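Uncharacterized protein PSPTO_3016 (Pseudomonas syringae pv. tomato, PDB 3H9X) is of unknown function but probably binds DNA through a double-wing motif. Local coordinates at residues A[64-69]-A[90-95]. Residues are numbered along the deposited sequence; the frame is centred on the assembly and turned at random.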
# COMPACT_ATOMS: atom_id res chain seq x y z
N LEU A 64 -3.10 -0.07 -1.68
CA LEU A 64 -4.17 -0.96 -1.26
C LEU A 64 -5.39 -0.77 -2.15
O LEU A 64 -5.62 0.31 -2.66
CB LEU A 64 -4.53 -0.65 0.21
CG LEU A 64 -3.84 -1.44 1.33
CD1 LEU A 64 -2.37 -1.68 1.03
CD2 LEU A 64 -4.00 -0.68 2.64
N LYS A 65 -6.17 -1.83 -2.34
CA LYS A 65 -7.36 -1.73 -3.19
C LYS A 65 -8.57 -1.39 -2.35
O LYS A 65 -8.76 -1.92 -1.26
CB LYS A 65 -7.58 -3.06 -3.91
CG LYS A 65 -8.61 -3.04 -5.03
CD LYS A 65 -8.76 -4.45 -5.61
CE LYS A 65 -8.74 -4.47 -7.13
NZ LYS A 65 -9.77 -3.59 -7.75
N VAL A 66 -9.41 -0.50 -2.85
CA VAL A 66 -10.60 -0.12 -2.11
C VAL A 66 -11.77 -0.05 -3.06
O VAL A 66 -11.60 -0.21 -4.27
CB VAL A 66 -10.42 1.24 -1.41
CG1 VAL A 66 -9.19 1.21 -0.51
CG2 VAL A 66 -10.29 2.35 -2.43
N GLN A 67 -12.96 0.16 -2.51
CA GLN A 67 -14.15 0.27 -3.33
C GLN A 67 -14.17 1.66 -3.95
O GLN A 67 -14.02 2.67 -3.26
CB GLN A 67 -15.39 0.03 -2.49
CG GLN A 67 -15.48 -1.38 -1.97
CD GLN A 67 -15.83 -1.43 -0.49
OE1 GLN A 67 -16.93 -1.03 -0.09
NE2 GLN A 67 -14.89 -1.91 0.32
N PRO A 68 -14.37 1.74 -5.27
CA PRO A 68 -14.41 3.01 -6.00
C PRO A 68 -15.21 4.16 -5.35
O PRO A 68 -14.88 5.33 -5.56
CB PRO A 68 -14.96 2.60 -7.37
CG PRO A 68 -15.78 1.37 -7.06
CD PRO A 68 -14.88 0.64 -6.11
N GLU A 69 -16.24 3.85 -4.56
CA GLU A 69 -17.01 4.94 -3.93
C GLU A 69 -16.33 5.46 -2.66
O GLU A 69 -16.81 6.41 -2.04
CB GLU A 69 -18.45 4.49 -3.62
CG GLU A 69 -18.63 3.53 -2.44
CD GLU A 69 -18.61 2.07 -2.85
OE1 GLU A 69 -19.02 1.23 -2.02
OE2 GLU A 69 -18.17 1.75 -3.98
N HIS A 90 -9.50 2.56 -8.36
CA HIS A 90 -9.60 1.37 -7.53
C HIS A 90 -8.52 1.24 -6.47
O HIS A 90 -8.68 0.47 -5.50
CB HIS A 90 -9.58 0.14 -8.42
CG HIS A 90 -10.81 -0.02 -9.25
ND1 HIS A 90 -11.97 -0.57 -8.75
CD2 HIS A 90 -11.08 0.33 -10.52
CE1 HIS A 90 -12.90 -0.55 -9.68
NE2 HIS A 90 -12.39 -0.01 -10.77
N TRP A 91 -7.43 1.99 -6.63
CA TRP A 91 -6.34 1.91 -5.67
C TRP A 91 -6.08 3.21 -4.91
O TRP A 91 -6.48 4.29 -5.33
CB TRP A 91 -5.04 1.41 -6.33
CG TRP A 91 -5.14 -0.04 -6.80
CD1 TRP A 91 -5.82 -0.51 -7.89
CD2 TRP A 91 -4.63 -1.20 -6.12
NE1 TRP A 91 -5.78 -1.88 -7.93
CE2 TRP A 91 -5.05 -2.33 -6.86
CE3 TRP A 91 -3.86 -1.40 -4.97
CZ2 TRP A 91 -4.73 -3.64 -6.48
CZ3 TRP A 91 -3.54 -2.71 -4.58
CH2 TRP A 91 -3.98 -3.80 -5.34
N ILE A 92 -5.42 3.04 -3.77
CA ILE A 92 -5.08 4.10 -2.83
C ILE A 92 -3.64 3.93 -2.43
O ILE A 92 -3.15 2.81 -2.35
CB ILE A 92 -5.98 3.96 -1.59
CG1 ILE A 92 -7.30 4.64 -1.87
CG2 ILE A 92 -5.37 4.57 -0.38
CD1 ILE A 92 -7.09 6.09 -2.18
N THR A 93 -2.95 5.03 -2.18
CA THR A 93 -1.55 4.96 -1.77
C THR A 93 -1.46 5.51 -0.35
O THR A 93 -1.75 6.67 -0.12
CB THR A 93 -0.62 5.81 -2.69
OG1 THR A 93 -0.54 5.21 -3.99
CG2 THR A 93 0.78 5.92 -2.10
N VAL A 94 -1.08 4.66 0.60
CA VAL A 94 -0.96 5.10 1.99
C VAL A 94 0.50 5.33 2.33
O VAL A 94 1.36 4.48 2.09
CB VAL A 94 -1.58 4.08 3.00
CG1 VAL A 94 -1.49 4.63 4.42
CG2 VAL A 94 -3.04 3.83 2.65
N LEU A 95 0.78 6.49 2.90
CA LEU A 95 2.13 6.84 3.26
C LEU A 95 2.55 6.22 4.60
O LEU A 95 1.91 6.48 5.62
CB LEU A 95 2.24 8.36 3.28
CG LEU A 95 3.58 9.01 3.57
CD1 LEU A 95 3.76 9.16 5.06
CD2 LEU A 95 4.70 8.20 2.93
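Leu-64 and Ile-92 face each other as an antiparallel hydrogen-bonded pair: Leu-64 N donates to Ile-92 O at 3.0 Å, and Ile-92 N returns the bond to Leu-64 O. A third backbone bond, Val-66 N to His-90 O at 2.9 Å, is almost straight (N-H...O 171°) and carries the pairing one residue past the end of strand 58-65. Between these bonds lies the non-hydrogen-bonded pair Lys-65 and Trp-91. Here Lys-65 CA and Trp-91 CA supplement the pairing with C-H...O contacts to His-90 O and Leu-64 O. The Trp-91 indole lies across the neighbouring strand, its CE3 by the Leu-64 carbonyl carbon and Lys-65 N over one face of the ring. In a CH-pi contact, Lys-65 CB sits 3.8 Å from the centroid of the six-membered ring, only 7° off its normal. With CG anti to the backbone N (chi1 -169°), the lysine chain runs alongside the indole, and bends at chi3 and chi4 carry CE to 4.0 Å from Trp-91 NE1 and NZ to 3.8 Å from His-90 CB. At the edge of the contact, Pro-68 CD approaches His-90 ND1 at 4.1 Å. On the face that carries Leu-64 and Ile-92, Val-66, just past the strand end, packs CG2 against Ile-92 CG1 at 3.8 Å, the two side chains nearly perpendicular. The contact joins two inner strands of the antiparallel sheet in this alpha-beta fold, described as a double-wing DNA-binding motif: 39-47 flanks 58-65, and 80-82 flanks 91-95. Helix 102-115 packs on Leu-64 and offers Ser-112 OG to Lys-65 N, while helix 71-74 meets Val-66 and Ile-92 through Val-71.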